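Local coordinates for nitroreductase family protein (Lactobacillus plantarum, PDB 4QLX) that reduces the carbon-carbon double bond of an enone fatty acid with FMN, giving 10-oxooctadecanoic acid, in the saturation pathway that detoxifies polyunsaturated fatty acids, at residues 20-25 against 155-160; 47-52 against 149-154; 164-169 against 194-199. One frame throughout, in Å; residues are numbered along the deposited sequence.

Contact 1 of 3, residues 20-25 against 155-160. With FMN (flavin mononucleotide), chain C.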
loop_
_atom_site.group_PDB
_atom_site.type_symbol
_atom_site.label_atom_id
_atom_site.label_comp_id
_atom_site.label_asym_id
_atom_site.label_seq_id
_atom_site.Cartn_x
_atom_site.Cartn_y
_atom_site.Cartn_z
ATOM N N PHE A 20 10.249 7.764 -3.101
ATOM C CA PHE A 20 10.433 8.171 -4.502
ATOM C C PHE A 20 11.730 7.637 -5.133
ATOM O O PHE A 20 11.901 7.674 -6.358
ATOM C CB PHE A 20 10.393 9.699 -4.610
ATOM C CG PHE A 20 9.152 10.316 -4.033
ATOM C CD1 PHE A 20 7.946 9.621 -4.031
ATOM C CD2 PHE A 20 9.184 11.588 -3.492
ATOM C CE1 PHE A 20 6.793 10.187 -3.501
ATOM C CE2 PHE A 20 8.033 12.163 -2.951
ATOM C CZ PHE A 20 6.834 11.453 -2.958
ATOM N N ASN A 21 12.640 7.144 -4.302
ATOM C CA ASN A 21 13.844 6.467 -4.800
ATOM C C ASN A 21 13.786 4.974 -4.533
ATOM O O ASN A 21 14.816 4.292 -4.529
ATOM C CB ASN A 21 15.111 7.048 -4.172
ATOM C CG ASN A 21 15.470 8.397 -4.739
ATOM O OD1 ASN A 21 15.341 8.629 -5.943
ATOM N ND2 ASN A 21 15.926 9.303 -3.877
ATOM N N ARG A 22 12.575 4.480 -4.290
ATOM C CA ARG A 22 12.332 3.054 -4.115
ATOM C C ARG A 22 12.398 2.349 -5.463
ATOM O O ARG A 22 11.776 2.788 -6.426
ATOM C CB ARG A 22 10.958 2.800 -3.467
ATOM C CG ARG A 22 10.689 1.316 -3.222
ATOM C CD ARG A 22 9.218 0.969 -3.247
ATOM N NE ARG A 22 8.585 1.441 -4.477
ATOM C CZ ARG A 22 8.663 0.819 -5.650
ATOM N NH1 ARG A 22 9.344 -0.327 -5.777
ATOM N NH2 ARG A 22 8.057 1.349 -6.704
ATOM N N HIS A 23 13.141 1.245 -5.530
ATOM C CA HIS A 23 13.119 0.408 -6.712
ATOM C C HIS A 23 12.995 -1.039 -6.294
ATOM O O HIS A 23 13.437 -1.413 -5.211
ATOM C CB HIS A 23 14.396 0.608 -7.555
ATOM C CG HIS A 23 14.608 2.019 -8.008
ATOM N ND1 HIS A 23 14.033 2.526 -9.154
ATOM C CD2 HIS A 23 15.339 3.028 -7.476
ATOM C CE1 HIS A 23 14.394 3.788 -9.304
ATOM N NE2 HIS A 23 15.186 4.117 -8.298
ATOM N N SER A 24 12.413 -1.853 -7.163
ATOM C CA SER A 24 12.451 -3.287 -6.985
ATOM C C SER A 24 13.875 -3.790 -7.068
ATOM O O SER A 24 14.530 -3.666 -8.112
ATOM C CB SER A 24 11.590 -3.986 -8.024
ATOM O OG SER A 24 10.228 -3.967 -7.621
ATOM N N VAL A 25 14.362 -4.350 -5.966
ATOM C CA VAL A 25 15.682 -4.991 -5.955
ATOM C C VAL A 25 15.493 -6.503 -5.894
ATOM O O VAL A 25 14.724 -6.997 -5.070
ATOM C CB VAL A 25 16.537 -4.487 -4.785
ATOM C CG1 VAL A 25 17.848 -5.255 -4.683
ATOM C CG2 VAL A 25 16.789 -2.978 -4.940
ATOM N N LEU A 155 5.351 -2.399 4.000
ATOM C CA LEU A 155 6.522 -3.205 4.346
ATOM C C LEU A 155 7.684 -2.903 3.376
ATOM O O LEU A 155 8.857 -2.905 3.768
ATOM C CB LEU A 155 6.169 -4.702 4.342
ATOM C CG LEU A 155 7.267 -5.685 4.789
ATOM C CD1 LEU A 155 7.893 -5.251 6.112
ATOM C CD2 LEU A 155 6.719 -7.095 4.913
ATOM N N LEU A 156 7.353 -2.610 2.118
ATOM C CA LEU A 156 8.379 -2.226 1.139
ATOM C C LEU A 156 9.065 -0.930 1.561
ATOM O O LEU A 156 10.281 -0.759 1.370
ATOM C CB LEU A 156 7.772 -2.065 -0.257
ATOM C CG LEU A 156 7.249 -3.290 -1.007
ATOM C CD1 LEU A 156 6.604 -2.817 -2.284
ATOM C CD2 LEU A 156 8.383 -4.263 -1.349
ATOM N N LEU A 157 8.287 -0.016 2.139
ATOM C CA LEU A 157 8.831 1.268 2.580
ATOM C C LEU A 157 9.615 1.067 3.877
ATOM O O LEU A 157 10.710 1.598 4.035
ATOM C CB LEU A 157 7.701 2.313 2.770
ATOM C CG LEU A 157 6.927 2.593 1.472
ATOM C CD1 LEU A 157 5.743 3.530 1.655
ATOM C CD2 LEU A 157 7.888 3.177 0.421
ATOM N N VAL A 158 9.037 0.297 4.799
ATOM C CA VAL A 158 9.691 0.001 6.065
ATOM C C VAL A 158 11.061 -0.612 5.796
ATOM O O VAL A 158 12.054 -0.226 6.419
ATOM C CB VAL A 158 8.841 -0.947 6.934
ATOM C CG1 VAL A 158 9.657 -1.470 8.098
ATOM C CG2 VAL A 158 7.609 -0.208 7.447
ATOM N N ALA A 159 11.113 -1.532 4.845
ATOM C CA ALA A 159 12.376 -2.179 4.479
ATOM C C ALA A 159 13.456 -1.134 4.192
ATOM O O ALA A 159 14.566 -1.212 4.734
ATOM C CB ALA A 159 12.169 -3.102 3.274
ATOM N N ARG A 160 13.112 -0.143 3.367
ATOM C CA ARG A 160 14.036 0.928 2.999
ATOM C C ARG A 160 14.337 1.856 4.172
ATOM O O ARG A 160 15.475 2.279 4.355
ATOM C CB ARG A 160 13.488 1.728 1.803
ATOM C CG ARG A 160 13.795 1.057 0.464
ATOM C CD ARG A 160 13.321 1.856 -0.760
ATOM N NE ARG A 160 13.779 3.247 -0.788
ATOM C CZ ARG A 160 15.031 3.639 -1.025
ATOM N NH1 ARG A 160 16.005 2.749 -1.234
ATOM N NH2 ARG A 160 15.314 4.937 -1.033
HETATM N N1 FMN C . 8.798 -8.546 -9.874
HETATM C C2 FMN C . 9.345 -9.760 -10.235
HETATM O O2 FMN C . 10.511 -9.831 -10.600
HETATM N N3 FMN C . 8.604 -10.911 -10.194
HETATM C C4 FMN C . 7.294 -10.853 -9.781
HETATM O O4 FMN C . 6.618 -11.872 -9.751
HETATM C C4A FMN C . 6.730 -9.637 -9.430
HETATM N N5 FMN C . 5.420 -9.596 -9.027
HETATM C C5A FMN C . 4.842 -8.409 -8.645
HETATM C C6 FMN C . 3.522 -8.443 -8.238
HETATM C C7 FMN C . 2.899 -7.274 -7.840
HETATM C C7M FMN C . 1.474 -7.293 -7.387
HETATM C C8 FMN C . 3.605 -6.084 -7.859
HETATM C C8M FMN C . 2.889 -4.854 -7.409
HETATM C C9 FMN C . 4.943 -6.051 -8.268
HETATM C C9A FMN C . 5.575 -7.230 -8.670
HETATM N N10 FMN C . 6.908 -7.270 -9.102
HETATM C C10 FMN C . 7.477 -8.476 -9.471
HETATM C "C1'" FMN C . 7.769 -6.033 -9.167
HETATM C "C2'" FMN C . 7.327 -5.161 -10.365
HETATM O "O2'" FMN C . 7.772 -5.714 -11.584
HETATM C "C3'" FMN C . 7.818 -3.720 -10.246
HETATM O "O3'" FMN C . 7.152 -3.118 -9.150
HETATM C "C4'" FMN C . 7.540 -2.852 -11.483
HETATM O "O4'" FMN C . 8.223 -3.306 -12.632
HETATM C "C5'" FMN C . 7.936 -1.403 -11.209
HETATM O "O5'" FMN C . 9.300 -1.304 -10.863
HETATM P P FMN C . 9.731 -0.687 -9.435
HETATM O O1P FMN C . 11.241 -0.769 -9.366
HETATM O O2P FMN C . 9.100 -1.495 -8.314
HETATM O O3P FMN C . 9.290 0.754 -9.318
#

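Contact 2 of 3, residues 47-52 against 149-154. With FMN (flavin mononucleotide), chain J; KTC (10-oxooctadecanoic acid), chain D.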
loop_
_atom_site.group_PDB
_atom_site.type_symbol
_atom_site.label_atom_id
_atom_site.label_comp_id
_atom_site.label_asym_id
_atom_site.label_seq_id
_atom_site.Cartn_x
_atom_site.Cartn_y
_atom_site.Cartn_z
ATOM N N ALA A 47 2.381 -3.053 9.910
ATOM C CA ALA A 47 1.006 -3.394 10.276
ATOM C C ALA A 47 0.318 -2.244 10.997
ATOM O O ALA A 47 -0.812 -2.390 11.484
ATOM C CB ALA A 47 0.971 -4.657 11.128
ATOM N N THR A 48 0.995 -1.099 11.065
ATOM C CA THR A 48 0.318 0.167 11.355
ATOM C C THR A 48 -0.611 0.555 10.195
ATOM O O THR A 48 -1.443 1.460 10.328
ATOM C CB THR A 48 1.323 1.313 11.625
ATOM O OG1 THR A 48 2.132 1.536 10.465
ATOM C CG2 THR A 48 2.232 0.966 12.798
ATOM N N ALA A 49 -0.487 -0.144 9.064
ATOM C CA ALA A 49 -1.364 0.071 7.903
ATOM C C ALA A 49 -2.869 0.034 8.253
ATOM O O ALA A 49 -3.268 -0.622 9.217
ATOM C CB ALA A 49 -1.048 -0.988 6.806
ATOM N N PRO A 50 -3.708 0.738 7.461
ATOM C CA PRO A 50 -5.165 0.642 7.627
ATOM C C PRO A 50 -5.662 -0.693 7.093
ATOM O O PRO A 50 -4.929 -1.381 6.392
ATOM C CB PRO A 50 -5.691 1.791 6.764
ATOM C CG PRO A 50 -4.702 1.827 5.640
ATOM C CD PRO A 50 -3.358 1.597 6.317
ATOM N N SER A 51 -6.894 -1.049 7.423
ATOM C CA SER A 51 -7.495 -2.298 6.978
ATOM C C SER A 51 -9.000 -2.099 7.081
ATOM O O SER A 51 -9.463 -1.318 7.925
ATOM C CB SER A 51 -7.021 -3.492 7.828
ATOM O OG SER A 51 -7.469 -3.360 9.173
ATOM N N ALA A 52 -9.763 -2.764 6.219
ATOM C CA ALA A 52 -11.216 -2.593 6.258
ATOM C C ALA A 52 -11.752 -3.013 7.619
ATOM O O ALA A 52 -11.447 -4.101 8.104
ATOM C CB ALA A 52 -11.897 -3.389 5.137
ATOM N N SER A 149 -2.386 -5.977 0.510
ATOM C CA SER A 149 -1.646 -5.141 -0.426
ATOM C C SER A 149 -1.208 -3.846 0.246
ATOM O O SER A 149 -0.109 -3.364 -0.002
ATOM C CB SER A 149 -2.499 -4.851 -1.674
ATOM O OG SER A 149 -2.937 -6.063 -2.280
ATOM N N VAL A 150 -2.050 -3.265 1.103
ATOM C CA VAL A 150 -1.623 -2.014 1.728
ATOM C C VAL A 150 -0.566 -2.272 2.795
ATOM O O VAL A 150 0.320 -1.432 2.992
ATOM C CB VAL A 150 -2.796 -1.194 2.343
ATOM C CG1 VAL A 150 -3.822 -0.828 1.263
ATOM C CG2 VAL A 150 -3.462 -1.930 3.522
ATOM N N VAL A 151 -0.637 -3.411 3.490
ATOM C CA VAL A 151 0.405 -3.703 4.470
ATOM C C VAL A 151 1.693 -4.093 3.726
ATOM O O VAL A 151 2.797 -3.781 4.178
ATOM C CB VAL A 151 -0.027 -4.808 5.500
ATOM C CG1 VAL A 151 0.052 -6.205 4.898
ATOM C CG2 VAL A 151 0.851 -4.750 6.745
ATOM N N GLY A 152 1.556 -4.736 2.568
ATOM C CA GLY A 152 2.723 -5.077 1.755
ATOM C C GLY A 152 3.454 -3.845 1.252
ATOM O O GLY A 152 4.692 -3.762 1.270
ATOM N N MET A 153 2.675 -2.879 0.784
ATOM C CA MET A 153 3.224 -1.593 0.366
ATOM C C MET A 153 3.952 -0.913 1.525
ATOM O O MET A 153 5.025 -0.368 1.343
ATOM C CB MET A 153 2.110 -0.678 -0.173
ATOM C CG MET A 153 2.635 0.645 -0.811
ATOM S SD MET A 153 3.673 0.405 -2.276
ATOM C CE MET A 153 5.284 0.919 -1.672
ATOM N N GLN A 154 3.387 -0.948 2.731
ATOM C CA GLN A 154 4.087 -0.311 3.841
ATOM C C GLN A 154 5.370 -1.076 4.161
ATOM O O GLN A 154 6.373 -0.464 4.502
ATOM C CB GLN A 154 3.185 -0.179 5.082
ATOM C CG GLN A 154 2.150 0.939 4.901
ATOM C CD GLN A 154 1.863 1.730 6.176
ATOM O OE1 GLN A 154 1.672 2.949 6.128
ATOM N NE2 GLN A 154 1.835 1.041 7.323
HETATM N N1 FMN J . -13.463 3.721 6.998
HETATM C C2 FMN J . -14.759 4.188 6.908
HETATM O O2 FMN J . -15.173 5.010 7.730
HETATM N N3 FMN J . -15.603 3.717 5.924
HETATM C C4 FMN J . -15.160 2.782 5.014
HETATM O O4 FMN J . -15.891 2.355 4.128
HETATM C C4A FMN J . -13.858 2.326 5.085
HETATM N N5 FMN J . -13.429 1.403 4.161
HETATM C C5A FMN J . -12.134 0.944 4.201
HETATM C C6 FMN J . -11.724 0.027 3.236
HETATM C C7 FMN J . -10.420 -0.437 3.260
HETATM C C7M FMN J . -9.947 -1.433 2.241
HETATM C C8 FMN J . -9.537 0.021 4.226
HETATM C C8M FMN J . -8.138 -0.502 4.218
HETATM C C9 FMN J . -9.949 0.941 5.196
HETATM C C9A FMN J . -11.261 1.413 5.183
HETATM N N10 FMN J . -11.714 2.326 6.149
HETATM C C10 FMN J . -13.003 2.796 6.077
HETATM C "C1'" FMN J . -10.805 2.859 7.224
HETATM C "C2'" FMN J . -10.649 1.801 8.344
HETATM O "O2'" FMN J . -11.851 1.674 9.117
HETATM C "C3'" FMN J . -9.419 2.105 9.213
HETATM O "O3'" FMN J . -8.240 1.977 8.408
HETATM C "C4'" FMN J . -9.230 1.163 10.407
HETATM O "O4'" FMN J . -10.246 1.327 11.360
HETATM C "C5'" FMN J . -7.886 1.403 11.091
HETATM O "O5'" FMN J . -7.849 2.733 11.558
HETATM P P FMN J . -6.730 3.799 11.057
HETATM O O1P FMN J . -5.344 3.297 11.386
HETATM O O2P FMN J . -6.830 3.967 9.574
HETATM O O3P FMN J . -7.034 5.107 11.780
HETATM O O1 KTC D . -14.698 8.099 14.216
HETATM C C17 KTC D . -15.403 7.414 14.953
HETATM O O KTC D . -16.295 8.006 15.753
HETATM C C16 KTC D . -15.260 5.911 14.947
HETATM C C15 KTC D . -14.810 5.502 13.557
HETATM C C14 KTC D . -15.713 4.413 13.018
HETATM C C13 KTC D . -14.910 3.133 12.894
HETATM C C12 KTC D . -14.741 2.773 11.434
HETATM C C11 KTC D . -15.914 1.945 10.957
HETATM C C10 KTC D . -15.399 0.932 9.947
HETATM C C9 KTC D . -15.668 1.417 8.532
HETATM C C8 KTC D . -14.943 0.495 7.595
HETATM O O2 KTC D . -13.743 0.292 7.757
HETATM C C7 KTC D . -15.720 -0.152 6.473
HETATM C C6 KTC D . -14.768 -0.915 5.572
HETATM C C5 KTC D . -15.385 -1.166 4.205
HETATM C C4 KTC D . -16.018 -2.547 4.158
HETATM C C3 KTC D . -16.665 -2.813 2.799
HETATM C C2 KTC D . -17.648 -3.974 2.906
HETATM C C1 KTC D . -17.048 -5.108 3.733
HETATM C C KTC D . -17.932 -6.338 3.770
#

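Contact 3 of 3, residues 164-169 against 194-199. With FMN (flavin mononucleotide), chain C.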
loop_
_atom_site.group_PDB
_atom_site.type_symbol
_atom_site.label_atom_id
_atom_site.label_comp_id
_atom_site.label_asym_id
_atom_site.label_seq_id
_atom_site.Cartn_x
_atom_site.Cartn_y
_atom_site.Cartn_z
ATOM N N TYR A 164 17.436 -1.240 4.132
ATOM C CA TYR A 164 17.420 -2.374 3.225
ATOM C C TYR A 164 16.765 -2.018 1.894
ATOM O O TYR A 164 16.583 -0.843 1.569
ATOM C CB TYR A 164 16.692 -3.558 3.874
ATOM C CG TYR A 164 17.368 -3.987 5.159
ATOM C CD1 TYR A 164 18.709 -4.358 5.162
ATOM C CD2 TYR A 164 16.677 -4.014 6.364
ATOM C CE1 TYR A 164 19.350 -4.731 6.327
ATOM C CE2 TYR A 164 17.311 -4.392 7.542
ATOM C CZ TYR A 164 18.651 -4.759 7.508
ATOM O OH TYR A 164 19.298 -5.142 8.661
ATOM N N ASP A 165 16.424 -3.047 1.134
ATOM C CA ASP A 165 15.645 -2.890 -0.084
ATOM C C ASP A 165 14.821 -4.136 -0.261
ATOM O O ASP A 165 14.943 -5.069 0.530
ATOM C CB ASP A 165 16.543 -2.639 -1.295
ATOM C CG ASP A 165 16.909 -1.180 -1.432
ATOM O OD1 ASP A 165 16.005 -0.369 -1.768
ATOM O OD2 ASP A 165 18.080 -0.834 -1.178
ATOM N N ALA A 166 13.989 -4.163 -1.300
ATOM C CA ALA A 166 12.946 -5.168 -1.370
ATOM C C ALA A 166 12.285 -5.291 -2.734
ATOM O O ALA A 166 12.297 -4.367 -3.546
ATOM C CB ALA A 166 11.859 -4.857 -0.289
ATOM N N ASN A 167 11.689 -6.453 -2.965
ATOM C CA ASN A 167 10.897 -6.690 -4.154
ATOM C C ASN A 167 9.596 -7.351 -3.755
ATOM O O ASN A 167 9.602 -8.327 -3.000
ATOM C CB ASN A 167 11.657 -7.570 -5.158
ATOM C CG ASN A 167 10.766 -8.077 -6.289
ATOM O OD1 ASN A 167 10.598 -9.282 -6.475
ATOM N ND2 ASN A 167 10.185 -7.152 -7.044
ATOM N N ALA A 168 8.483 -6.806 -4.243
ATOM C CA ALA A 168 7.184 -7.449 -4.083
ATOM C C ALA A 168 6.980 -8.347 -5.284
ATOM O O ALA A 168 7.414 -8.009 -6.391
ATOM C CB ALA A 168 6.053 -6.409 -3.956
ATOM N N PHE A 169 6.388 -9.524 -5.076
ATOM C CA PHE A 169 6.183 -10.444 -6.199
ATOM C C PHE A 169 4.998 -11.378 -5.991
ATOM O O PHE A 169 4.786 -11.890 -4.895
ATOM C CB PHE A 169 7.455 -11.266 -6.477
ATOM C CG PHE A 169 7.798 -12.256 -5.398
ATOM C CD1 PHE A 169 8.613 -11.883 -4.339
ATOM C CD2 PHE A 169 7.319 -13.557 -5.450
ATOM C CE1 PHE A 169 8.942 -12.782 -3.348
ATOM C CE2 PHE A 169 7.636 -14.466 -4.458
ATOM C CZ PHE A 169 8.453 -14.075 -3.398
ATOM N N ILE A 194 7.173 -10.677 -0.205
ATOM C CA ILE A 194 8.060 -9.523 -0.110
ATOM C C ILE A 194 9.468 -10.039 0.169
ATOM O O ILE A 194 9.747 -10.508 1.274
ATOM C CB ILE A 194 7.653 -8.539 1.007
ATOM C CG1 ILE A 194 6.189 -8.073 0.874
ATOM C CG2 ILE A 194 8.598 -7.347 1.058
ATOM C CD1 ILE A 194 5.855 -7.348 -0.408
ATOM N N ALA A 195 10.355 -9.972 -0.823
ATOM C CA ALA A 195 11.746 -10.347 -0.596
ATOM C C ALA A 195 12.491 -9.153 -0.040
ATOM O O ALA A 195 12.363 -8.064 -0.568
ATOM C CB ALA A 195 12.405 -10.841 -1.900
ATOM N N ILE A 196 13.280 -9.357 1.012
ATOM C CA ILE A 196 13.994 -8.262 1.673
ATOM C C ILE A 196 15.485 -8.584 1.857
ATOM O O ILE A 196 15.847 -9.721 2.171
ATOM C CB ILE A 196 13.383 -7.957 3.072
ATOM C CG1 ILE A 196 11.870 -7.699 2.981
ATOM C CG2 ILE A 196 14.098 -6.802 3.759
ATOM C CD1 ILE A 196 11.218 -7.345 4.353
ATOM N N GLY A 197 16.345 -7.585 1.666
ATOM C CA GLY A 197 17.756 -7.716 1.999
ATOM C C GLY A 197 18.528 -6.456 1.663
ATOM O O GLY A 197 17.923 -5.434 1.344
ATOM N N LYS A 198 19.856 -6.519 1.749
ATOM C CA LYS A 198 20.726 -5.435 1.285
ATOM C C LYS A 198 20.958 -5.568 -0.200
ATOM O O LYS A 198 21.249 -6.657 -0.681
ATOM C CB LYS A 198 22.093 -5.445 1.987
ATOM C CG LYS A 198 22.167 -4.733 3.322
ATOM C CD LYS A 198 22.207 -3.223 3.146
ATOM C CE LYS A 198 23.414 -2.788 2.330
ATOM N NZ LYS A 198 23.487 -1.295 2.242
ATOM N N ALA A 199 20.854 -4.459 -0.918
ATOM C CA ALA A 199 21.052 -4.470 -2.360
ATOM C C ALA A 199 22.452 -4.954 -2.694
ATOM O O ALA A 199 23.420 -4.608 -2.005
ATOM C CB ALA A 199 20.811 -3.082 -2.946
HETATM N N1 FMN C . 8.798 -8.546 -9.874
HETATM C C2 FMN C . 9.345 -9.760 -10.235
HETATM O O2 FMN C . 10.511 -9.831 -10.600
HETATM N N3 FMN C . 8.604 -10.911 -10.194
HETATM C C4 FMN C . 7.294 -10.853 -9.781
HETATM O O4 FMN C . 6.618 -11.872 -9.751
HETATM C C4A FMN C . 6.730 -9.637 -9.430
HETATM N N5 FMN C . 5.420 -9.596 -9.027
HETATM C C5A FMN C . 4.842 -8.409 -8.645
HETATM C C6 FMN C . 3.522 -8.443 -8.238
HETATM C C7 FMN C . 2.899 -7.274 -7.840
HETATM C C7M FMN C . 1.474 -7.293 -7.387
HETATM C C8 FMN C . 3.605 -6.084 -7.859
HETATM C C8M FMN C . 2.889 -4.854 -7.409
HETATM C C9 FMN C . 4.943 -6.051 -8.268
HETATM C C9A FMN C . 5.575 -7.230 -8.670
HETATM N N10 FMN C . 6.908 -7.270 -9.102
HETATM C C10 FMN C . 7.477 -8.476 -9.471
HETATM C "C1'" FMN C . 7.769 -6.033 -9.167
HETATM C "C2'" FMN C . 7.327 -5.161 -10.365
HETATM O "O2'" FMN C . 7.772 -5.714 -11.584
HETATM C "C3'" FMN C . 7.818 -3.720 -10.246
HETATM O "O3'" FMN C . 7.152 -3.118 -9.150
HETATM C "C4'" FMN C . 7.540 -2.852 -11.483
HETATM O "O4'" FMN C . 8.223 -3.306 -12.632
HETATM C "C5'" FMN C . 7.936 -1.403 -11.209
HETATM O "O5'" FMN C . 9.300 -1.304 -10.863
HETATM P P FMN C . 9.731 -0.687 -9.435
HETATM O O1P FMN C . 11.241 -0.769 -9.366
HETATM O O2P FMN C . 9.100 -1.495 -8.314
HETATM O O3P FMN C . 9.290 0.754 -9.318
HETATM O O HOH W 1 19.852 -2.241 0.327
#

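Contact 1 of 3, residues 20-25 against 155-160
Phosphate oxygen O2P of FMN is gripped by two side chains of segment 20-25. R22 NH1 donates to O2P at 2.8 Å, nearly straight at 167°, and S24 OG donates to O2P at 2.8 Å. O2P lies in the plane of the R22 guanidinium, at its edge. R22 NH2 takes O3P at 3.0 Å and adds a weak second bond to O2P. The backbone of S24 covers the remaining oxygen, with N to O1P at 2.7 Å. R22 and S24 form the phosphate end of the flavin site of this nitroreductase-family fold; R26 NE also bonds FMN. The loop after helix 15-20 supplies these phosphate ligands and leans on helix 137-161. There the aliphatic part of R22 meets R160, with R22 CG 3.6 Å from R160 CD. CG of R22 is anti to the backbone N (chi1 -178°), and the bend at chi3 turns the guanidinium to the phosphate. The two arginine chains cross at about a right angle, and their guanidinium planes are 86° apart. N21 O sits over the centre of one face of the R160 guanidinium, 3.5 Å above its plane. R160 uses its N-H groups elsewhere: NH1 in a salt bridge with D165, NH2 to D17 O and NE to V18 O. R22 CD rests loosely on L156 CB and L157 CD2. R22 NH2 also bonds T48 O of the second subunit.

Contact 2 of 3, residues 47-52 against 149-154
Q154 and T48 cross their side chains at about a right angle. Q154 NE2 donates to T48 OG1 at 3.2 Å, with the hydroxyl close to the amide plane and an N-H angle of 144°. NE2 also donates to A46 O, and T48 OG1 is bonded to E45 O, tying both groups to the end of helix 36-46. The Q154 chain bends at chi2 (-143°), which lays its amide beside A49, with NE2 3.6 Å from A49 CB. The A49 methyl points at helix 137-161, between Q154 and the two valines: A49 CB lies 4.2 Å from both V150 CG2 and V151 CB. V151 CG2 instead reaches A47 CA. Here the loop from helix 36-46 to strand 58-63 crosses helix 137-161 on its way to the flavin. V150 CG2 packs on P50 and approaches P50 O at 3.3 Å; that buried oxygen has no polar partner in the model. On the side away from the helix, P50 CB touches the ribityl O3' of the FMN, and S51 N makes a weak bond to it. A52 CB reaches C7 of the flavin and C6 of 10-oxooctadecanoic acid. R22, S24 and R26 of the second subunit bind this same FMN.

Contact 3 of 3, residues 164-169 against 194-199
Strand 165-169, an outer strand of this chain's antiparallel sheet, pairs with strand 188-197 next to the flavin. The segment axes run at 167°, 4.6 Å apart at closest approach. D165 with G197 and N167 with A195 are hydrogen-bonded pairs, each with two bonds. D165 N donates to G197 O at 2.8 Å, and A195 N to N167 O at 2.8 Å. A166 and A168 turn to the opposite face from N167, along with I194 and I196; A168 CB meets I194 CD1 at 3.7 Å. On the N167 face, a water links D165 OD2 to A199 N. K198 CG comes to the edge of the Y164 ring, in its plane. N167 CG is anti to the backbone N (chi1 168°), which brings ND2 to 3.4 Å from FMN N1. Its OD1 accepts from Q83 NE2. With an alanine here the amide is gone, and Q83 NE2 would probably lose that acceptor and a gap open beside the flavin. A168 O stands 2.9 Å from FMN N10, and F169 CA is 3.0 Å from N5. L156 of helix 137-161 packs on A166, A168 and I194, while strand 89-96 flanks strand 188-197 on its other edge.

Helix 137-161 carries one side of contacts 1 and 2, and strand 165-169 of contact 3 follows it in the chain. The centres of contacts 1 and 3 are about 7 Å apart, and both border the same FMN. They are also tied by a probable hydrogen bond between A159 O and Y164 N. Contact 2 lies about 14 Å from contact 1 and about 17 Å from contact 3, and it serves the other FMN. Along the chain, contact 2 falls within the span between the segments of contact 1, and contact 3 comes after both. Contacts 1 and 2 also touch the second subunit, so each flavin site is built from both chains.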